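Local structure of pesticidal crystal protein Cry4Aa (Bacillus thuringiensis, 2C9K) at residues V9-T21 with K250-E262. The protein is a mosquito-larvicidal toxin whose activated three-domain form binds midgut epithelial cells of insects and brings about their colloid-osmotic lysis. Residues are numbered along the deposited sequence; the frame is centred on the assembly and turned at random.
Sequences VVGTVLTGFGFTT and KYPIGVQSELTRE
Val10 opens the contact on helix 5-16, setting its CG1 methyl 3.9 Å from CD1 of Leu259, two branched apolar side chains whose methyls meet at an oblique crossing. One turn on, Leu14 has CG anti to its carbonyl carbon (chi1 -78°), and its two methyls divide the work: CD1 faces Leu259 more loosely, while CD2 sits against the backbone O and the OG of Ser257, whose short side chain lets the methyl come close to the backbone.

The backbone O of Leu14, near the helix end, lies 3.0 Å from a water that also reaches Val255 O and accepts from Ser257 N; its two protons face more acceptors than they can serve at once. Phe17 leaves helical geometry, and its carbonyl O receives Val255 N at 2.7 Å, the donor tilted 26° from the carbonyl plane. Its CB lies by Val255 O, while the side chain's end leads away from 250-262. Gly254, with phi at +112°, adopts a conformation open chiefly to glycine, its CA against the carbonyls of Phe17 and Phe19. Thr20 finishes the run: OG1, anti to the backbone N, donates to Pro252 O at 2.9 Å in the carbonyl plane, and CG2 rests on the backbone of Ile253.

Strand 255-256 also pairs with strand 471-475, so the chain leaving the helical N-terminal domain is held between its first helix and the C-terminal domain. The chemistry implies a mixed junction: one direct backbone hydrogen bond, a water bridge and a threonine hydroxyl supply the polar ties, with aliphatic methyls meeting at the other end.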
ATOM      1  N   VAL A   9       5.433   5.371   9.893  1.00 27.49           N
ATOM      2  CA  VAL A   9       5.839   6.494   9.072  1.00 27.25           C
ATOM      3  C   VAL A   9       4.800   6.699   7.974  1.00 28.44           C
ATOM      4  O   VAL A   9       4.486   7.829   7.606  1.00 30.64           O
ATOM      5  CB  VAL A   9       7.206   6.240   8.413  1.00 26.11           C
ATOM      6  CG1 VAL A   9       7.507   7.343   7.412  1.00 24.03           C
ATOM      7  CG2 VAL A   9       8.291   6.173   9.475  1.00 23.59           C
ATOM      8  N   VAL A  10       4.265   5.604   7.450  1.00 27.91           N
ATOM      9  CA  VAL A  10       3.274   5.702   6.389  1.00 28.35           C
ATOM     10  C   VAL A  10       1.965   6.223   6.955  1.00 28.33           C
ATOM     11  O   VAL A  10       1.269   7.013   6.315  1.00 28.30           O
ATOM     12  CB  VAL A  10       3.050   4.333   5.716  1.00 28.59           C
ATOM     13  CG1 VAL A  10       1.926   4.421   4.700  1.00 28.75           C
ATOM     14  CG2 VAL A  10       4.324   3.895   5.035  1.00 27.31           C
ATOM     15  N   GLY A  11       1.642   5.786   8.168  1.00 27.76           N
ATOM     16  CA  GLY A  11       0.421   6.227   8.813  1.00 26.56           C
ATOM     17  C   GLY A  11       0.405   7.719   9.088  1.00 26.13           C
ATOM     18  O   GLY A  11      -0.640   8.358   8.967  1.00 27.06           O
ATOM     19  N   THR A  12       1.557   8.277   9.446  0.50 25.41           N
ATOM     20  CA  THR A  12       1.668   9.697   9.754  0.50 25.95           C
ATOM     21  C   THR A  12       1.508  10.595   8.540  0.50 25.32           C
ATOM     22  O   THR A  12       0.925  11.669   8.626  0.50 24.88           O
ATOM     23  CB  THR A  12       3.018  10.012  10.386  0.50 27.17           C
ATOM     24  OG1 THR A  12       3.251   9.106  11.466  1.00 30.26           O
ATOM     25  CG2 THR A  12       3.034  11.432  10.918  1.00 29.65           C
ATOM     26  N   VAL A  13       2.048  10.156   7.412  1.00 26.59           N
ATOM     27  CA  VAL A  13       1.959  10.920   6.167  1.00 27.03           C
ATOM     28  C   VAL A  13       0.502  11.018   5.693  1.00 27.45           C
ATOM     29  O   VAL A  13       0.041  12.105   5.342  1.00 27.76           O
ATOM     30  CB  VAL A  13       2.844  10.280   5.058  1.00 25.61           C
ATOM     31  CG1 VAL A  13       2.636  10.989   3.745  1.00 23.46           C
ATOM     32  CG2 VAL A  13       4.302  10.356   5.460  1.00 22.24           C
ATOM     33  N   LEU A  14      -0.216   9.892   5.693  1.00 27.31           N
ATOM     34  CA  LEU A  14      -1.625   9.873   5.294  1.00 27.02           C
ATOM     35  C   LEU A  14      -2.385  10.896   6.126  1.00 27.88           C
ATOM     36  O   LEU A  14      -3.125  11.725   5.597  1.00 28.02           O
ATOM     37  CB  LEU A  14      -2.236   8.488   5.519  1.00 25.12           C
ATOM     38  CG  LEU A  14      -1.903   7.428   4.473  1.00 26.13           C
ATOM     39  CD1 LEU A  14      -2.216   6.046   5.007  1.00 24.97           C
ATOM     40  CD2 LEU A  14      -2.684   7.716   3.202  1.00 24.63           C
ATOM     41  N   THR A  15      -2.193  10.821   7.438  1.00 29.27           N
ATOM     42  CA  THR A  15      -2.828  11.731   8.384  1.00 29.88           C
ATOM     43  C   THR A  15      -2.325  13.155   8.175  1.00 29.73           C
ATOM     44  O   THR A  15      -3.061  14.118   8.346  1.00 29.60           O
ATOM     45  CB  THR A  15      -2.502  11.310   9.822  1.00 30.03           C
ATOM     46  OG1 THR A  15      -2.974   9.976  10.038  1.00 32.88           O
ATOM     47  CG2 THR A  15      -3.150  12.243  10.818  1.00 29.35           C
ATOM     48  N   GLY A  16      -1.066  13.271   7.783  1.00 30.40           N
ATOM     49  CA  GLY A  16      -0.464  14.573   7.589  1.00 33.37           C
ATOM     50  C   GLY A  16      -1.005  15.444   6.480  1.00 35.58           C
ATOM     51  O   GLY A  16      -0.997  16.670   6.608  1.00 36.88           O
ATOM     52  N   PHE A  17      -1.458  14.833   5.390  1.00 37.94           N
ATOM     53  CA  PHE A  17      -1.986  15.609   4.274  1.00 40.23           C
ATOM     54  C   PHE A  17      -3.379  16.153   4.543  1.00 42.52           C
ATOM     55  O   PHE A  17      -4.016  16.716   3.651  1.00 41.60           O
ATOM     56  CB  PHE A  17      -1.989  14.767   3.002  1.00 39.20           C
ATOM     57  CG  PHE A  17      -0.623  14.554   2.427  1.00 38.45           C
ATOM     58  CD1 PHE A  17      -0.044  13.299   2.421  1.00 38.69           C
ATOM     59  CD2 PHE A  17       0.104  15.628   1.931  1.00 37.53           C
ATOM     60  CE1 PHE A  17       1.246  13.117   1.928  1.00 38.76           C
ATOM     61  CE2 PHE A  17       1.390  15.457   1.438  1.00 37.74           C
ATOM     62  CZ  PHE A  17       1.960  14.197   1.440  1.00 38.51           C
ATOM     63  N   GLY A  18      -3.823  16.000   5.791  1.00 47.24           N
ATOM     64  CA  GLY A  18      -5.137  16.457   6.217  1.00 51.91           C
ATOM     65  C   GLY A  18      -5.421  17.942   6.065  1.00 54.69           C
ATOM     66  O   GLY A  18      -6.538  18.314   5.700  1.00 55.73           O
ATOM     67  N   PHE A  19      -4.441  18.806   6.324  1.00 56.92           N
ATOM     68  CA  PHE A  19      -4.692  20.241   6.196  1.00 58.50           C
ATOM     69  C   PHE A  19      -3.821  20.951   5.152  1.00 60.02           C
ATOM     70  O   PHE A  19      -3.526  20.401   4.090  1.00 61.89           O
ATOM     71  CB  PHE A  19      -4.526  20.932   7.557  1.00 58.25           C
ATOM     72  CG  PHE A  19      -4.666  20.007   8.736  1.00 57.10           C
ATOM     73  CD1 PHE A  19      -3.581  19.234   9.168  1.00 57.94           C
ATOM     74  CD2 PHE A  19      -5.872  19.937   9.441  1.00 56.61           C
ATOM     75  CE1 PHE A  19      -3.690  18.406  10.290  1.00 57.43           C
ATOM     76  CE2 PHE A  19      -5.997  19.114  10.563  1.00 58.04           C
ATOM     77  CZ  PHE A  19      -4.895  18.345  10.990  1.00 57.51           C
ATOM     78  N   THR A  20      -3.427  22.182   5.469  1.00 60.03           N
ATOM     79  CA  THR A  20      -2.580  23.013   4.603  1.00 59.79           C
ATOM     80  C   THR A  20      -2.180  24.264   5.388  1.00 59.21           C
ATOM     81  O   THR A  20      -2.994  25.169   5.590  1.00 58.60           O
ATOM     82  CB  THR A  20      -3.319  23.428   3.307  1.00 60.30           C
ATOM     83  OG1 THR A  20      -2.547  24.413   2.605  1.00 59.86           O
ATOM     84  CG2 THR A  20      -4.692  23.984   3.631  1.00 61.07           C
ATOM     85  N   THR A  21      -0.921  24.319   5.817  1.00 58.47           N
ATOM     86  CA  THR A  21      -0.455  25.442   6.619  1.00 57.52           C
ATOM     87  C   THR A  21       0.997  25.896   6.373  1.00 58.34           C
ATOM     88  O   THR A  21       1.814  25.152   5.827  1.00 57.50           O
ATOM     89  CB  THR A  21      -0.627  25.098   8.100  1.00 56.51           C
ATOM     90  OG1 THR A  21      -0.314  23.710   8.300  1.00 54.68           O
ATOM     91  CG2 THR A  21      -2.061  25.364   8.551  1.00 55.16           C
ATOM     92  N   LYS A 250      -0.671  20.721  -7.264  0.50 21.68           N
ATOM     93  CA  LYS A 250      -1.811  19.832  -7.452  0.50 21.67           C
ATOM     94  C   LYS A 250      -2.778  19.771  -6.273  0.50 21.99           C
ATOM     95  O   LYS A 250      -3.990  19.766  -6.467  0.50 20.56           O
ATOM     96  CB  LYS A 250      -1.311  18.424  -7.747  0.50 23.46           C
ATOM     97  CG  LYS A 250      -0.503  18.286  -9.028  1.00 26.57           C
ATOM     98  CD  LYS A 250      -1.372  17.817 -10.184  1.00 27.97           C
ATOM     99  CE  LYS A 250      -2.176  18.944 -10.813  1.00 29.63           C
ATOM    100  NZ  LYS A 250      -1.361  19.742 -11.781  1.00 32.15           N
ATOM    101  N   TYR A 251      -2.244  19.707  -5.056  1.00 23.71           N
ATOM    102  CA  TYR A 251      -3.081  19.631  -3.853  1.00 25.03           C
ATOM    103  C   TYR A 251      -2.843  20.795  -2.878  1.00 26.89           C
ATOM    104  O   TYR A 251      -2.175  20.646  -1.852  1.00 27.90           O
ATOM    105  CB  TYR A 251      -2.850  18.290  -3.146  1.00 24.65           C
ATOM    106  CG  TYR A 251      -3.006  17.090  -4.065  1.00 26.04           C
ATOM    107  CD1 TYR A 251      -1.961  16.670  -4.882  1.00 25.09           C
ATOM    108  CD2 TYR A 251      -4.219  16.406  -4.153  1.00 26.36           C
ATOM    109  CE1 TYR A 251      -2.120  15.605  -5.761  1.00 26.25           C
ATOM    110  CE2 TYR A 251      -4.388  15.334  -5.033  1.00 25.79           C
ATOM    111  CZ  TYR A 251      -3.336  14.942  -5.832  1.00 26.79           C
ATOM    112  OH  TYR A 251      -3.494  13.886  -6.705  1.00 28.53           O
ATOM    113  N   PRO A 252      -3.426  21.969  -3.183  1.00 27.31           N
ATOM    114  CA  PRO A 252      -3.356  23.228  -2.440  1.00 28.20           C
ATOM    115  C   PRO A 252      -3.854  23.209  -1.003  1.00 30.97           C
ATOM    116  O   PRO A 252      -3.197  23.724  -0.093  1.00 31.42           O
ATOM    117  CB  PRO A 252      -4.212  24.166  -3.278  1.00 27.45           C
ATOM    118  CG  PRO A 252      -4.160  23.580  -4.623  1.00 27.21           C
ATOM    119  CD  PRO A 252      -4.307  22.132  -4.346  1.00 26.17           C
ATOM    120  N   ILE A 253      -5.025  22.618  -0.806  1.00 33.09           N
ATOM    121  CA  ILE A 253      -5.652  22.595   0.506  1.00 34.36           C
ATOM    122  C   ILE A 253      -5.652  21.290   1.312  1.00 34.38           C
ATOM    123  O   ILE A 253      -6.350  21.202   2.322  1.00 37.30           O
ATOM    124  CB  ILE A 253      -7.106  23.077   0.375  1.00 35.11           C
ATOM    125  CG1 ILE A 253      -7.934  22.028  -0.375  1.00 36.01           C
ATOM    126  CG2 ILE A 253      -7.140  24.385  -0.409  1.00 34.33           C
ATOM    127  CD1 ILE A 253      -9.391  22.392  -0.542  1.00 37.64           C
ATOM    128  N   GLY A 254      -4.886  20.288   0.902  1.00 32.18           N
ATOM    129  CA  GLY A 254      -4.891  19.048   1.663  1.00 31.15           C
ATOM    130  C   GLY A 254      -5.519  17.917   0.873  1.00 30.33           C
ATOM    131  O   GLY A 254      -6.247  18.162  -0.088  1.00 30.67           O
ATOM    132  N   VAL A 255      -5.253  16.677   1.274  1.00 29.16           N
ATOM    133  CA  VAL A 255      -5.783  15.530   0.547  1.00 29.36           C
ATOM    134  C   VAL A 255      -5.987  14.311   1.405  1.00 29.84           C
ATOM    135  O   VAL A 255      -5.149  13.992   2.241  1.00 30.70           O
ATOM    136  CB  VAL A 255      -4.820  15.037  -0.548  1.00 30.42           C
ATOM    137  CG1 VAL A 255      -5.617  14.525  -1.740  1.00 30.68           C
ATOM    138  CG2 VAL A 255      -3.826  16.116  -0.918  1.00 29.99           C
ATOM    139  N   GLN A 256      -7.080  13.603   1.163  1.00 30.50           N
ATOM    140  CA  GLN A 256      -7.344  12.368   1.882  1.00 30.94           C
ATOM    141  C   GLN A 256      -7.153  11.259   0.848  1.00 30.66           C
ATOM    142  O   GLN A 256      -7.911  11.163  -0.113  1.00 32.08           O
ATOM    143  CB  GLN A 256      -8.769  12.350   2.436  1.00 32.55           C
ATOM    144  CG  GLN A 256      -9.082  11.142   3.304  1.00 36.01           C
ATOM    145  CD  GLN A 256      -8.074  10.961   4.429  1.00 39.19           C
ATOM    146  OE1 GLN A 256      -6.917  10.595   4.196  1.00 40.51           O
ATOM    147  NE2 GLN A 256      -8.509  11.220   5.657  1.00 40.88           N
ATOM    148  N   SER A 257      -6.129  10.436   1.028  1.00 29.08           N
ATOM    149  CA  SER A 257      -5.868   9.364   0.084  1.00 29.79           C
ATOM    150  C   SER A 257      -5.813   8.021   0.793  1.00 29.63           C
ATOM    151  O   SER A 257      -5.797   7.972   2.018  1.00 30.49           O
ATOM    152  CB  SER A 257      -4.543   9.616  -0.630  1.00 30.31           C
ATOM    153  OG  SER A 257      -3.473   9.531   0.283  1.00 31.80           O
ATOM    154  N   GLU A 258      -5.788   6.938   0.019  1.00 28.56           N
ATOM    155  CA  GLU A 258      -5.729   5.597   0.587  1.00 27.43           C
ATOM    156  C   GLU A 258      -4.855   4.660  -0.247  1.00 26.70           C
ATOM    157  O   GLU A 258      -4.535   4.947  -1.396  1.00 27.76           O
ATOM    158  CB  GLU A 258      -7.145   5.028   0.736  1.00 28.39           C
ATOM    159  CG  GLU A 258      -7.945   4.879  -0.561  1.00 30.29           C
ATOM    160  CD  GLU A 258      -9.441   4.616  -0.307  1.00 31.95           C
ATOM    161  OE1 GLU A 258     -10.118   4.067  -1.202  1.00 30.58           O
ATOM    162  OE2 GLU A 258      -9.947   4.972   0.781  1.00 33.72           O
ATOM    163  N   LEU A 259      -4.455   3.545   0.347  1.00 24.61           N
ATOM    164  CA  LEU A 259      -3.616   2.564  -0.331  1.00 23.26           C
ATOM    165  C   LEU A 259      -4.477   1.314  -0.517  1.00 23.25           C
ATOM    166  O   LEU A 259      -4.896   0.705   0.469  1.00 24.27           O
ATOM    167  CB  LEU A 259      -2.387   2.264   0.539  1.00 21.80           C
ATOM    168  CG  LEU A 259      -1.572   3.482   1.016  1.00 19.83           C
ATOM    169  CD1 LEU A 259      -0.627   3.076   2.128  1.00 19.53           C
ATOM    170  CD2 LEU A 259      -0.798   4.088  -0.141  1.00 18.60           C
ATOM    171  N   THR A 260      -4.736   0.934  -1.772  1.00 22.12           N
ATOM    172  CA  THR A 260      -5.600  -0.222  -2.077  1.00 20.21           C
ATOM    173  C   THR A 260      -4.925  -1.555  -2.352  1.00 18.71           C
ATOM    174  O   THR A 260      -5.600  -2.582  -2.406  1.00 18.11           O
ATOM    175  CB  THR A 260      -6.493   0.040  -3.296  1.00 20.14           C
ATOM    176  OG1 THR A 260      -5.686   0.004  -4.477  1.00 21.50           O
ATOM    177  CG2 THR A 260      -7.176   1.392  -3.190  1.00 17.75           C
ATOM    178  N   ARG A 261      -3.609  -1.542  -2.538  1.00 17.28           N
ATOM    179  CA  ARG A 261      -2.853  -2.772  -2.811  1.00 15.27           C
ATOM    180  C   ARG A 261      -2.970  -3.869  -1.738  1.00 15.17           C
ATOM    181  O   ARG A 261      -3.195  -3.584  -0.555  1.00 12.34           O
ATOM    182  CB  ARG A 261      -1.372  -2.438  -2.976  1.00 13.64           C
ATOM    183  CG  ARG A 261      -0.581  -2.393  -1.666  1.00 12.82           C
ATOM    184  CD  ARG A 261      -1.122  -1.345  -0.706  1.00 14.50           C
ATOM    185  NE  ARG A 261      -0.328  -1.246   0.516  1.00 14.72           N
ATOM    186  CZ  ARG A 261      -0.465  -2.043   1.570  1.00 16.37           C
ATOM    187  NH1 ARG A 261      -1.380  -3.009   1.559  1.00 15.22           N
ATOM    188  NH2 ARG A 261       0.315  -1.876   2.634  1.00 16.57           N
ATOM    189  N   GLU A 262      -2.796  -5.120  -2.155  1.00 15.76           N
ATOM    190  CA  GLU A 262      -2.825  -6.249  -1.223  1.00 19.47           C
ATOM    191  C   GLU A 262      -1.412  -6.772  -1.002  1.00 20.38           C
ATOM    192  O   GLU A 262      -0.549  -6.646  -1.873  1.00 22.04           O
ATOM    193  CB  GLU A 262      -3.660  -7.421  -1.765  1.00 20.21           C
ATOM    194  CG  GLU A 262      -5.172  -7.264  -1.672  1.00 23.87           C
ATOM    195  CD  GLU A 262      -5.932  -8.539  -2.027  1.00 23.98           C
ATOM    196  OE1 GLU A 262      -5.804  -9.030  -3.165  1.00 24.27           O
ATOM    197  OE2 GLU A 262      -6.663  -9.054  -1.162  1.00 26.22           O
TER
HETATM  198  O   HOH W   1      -3.967  11.375   2.765  1.00 41.01           O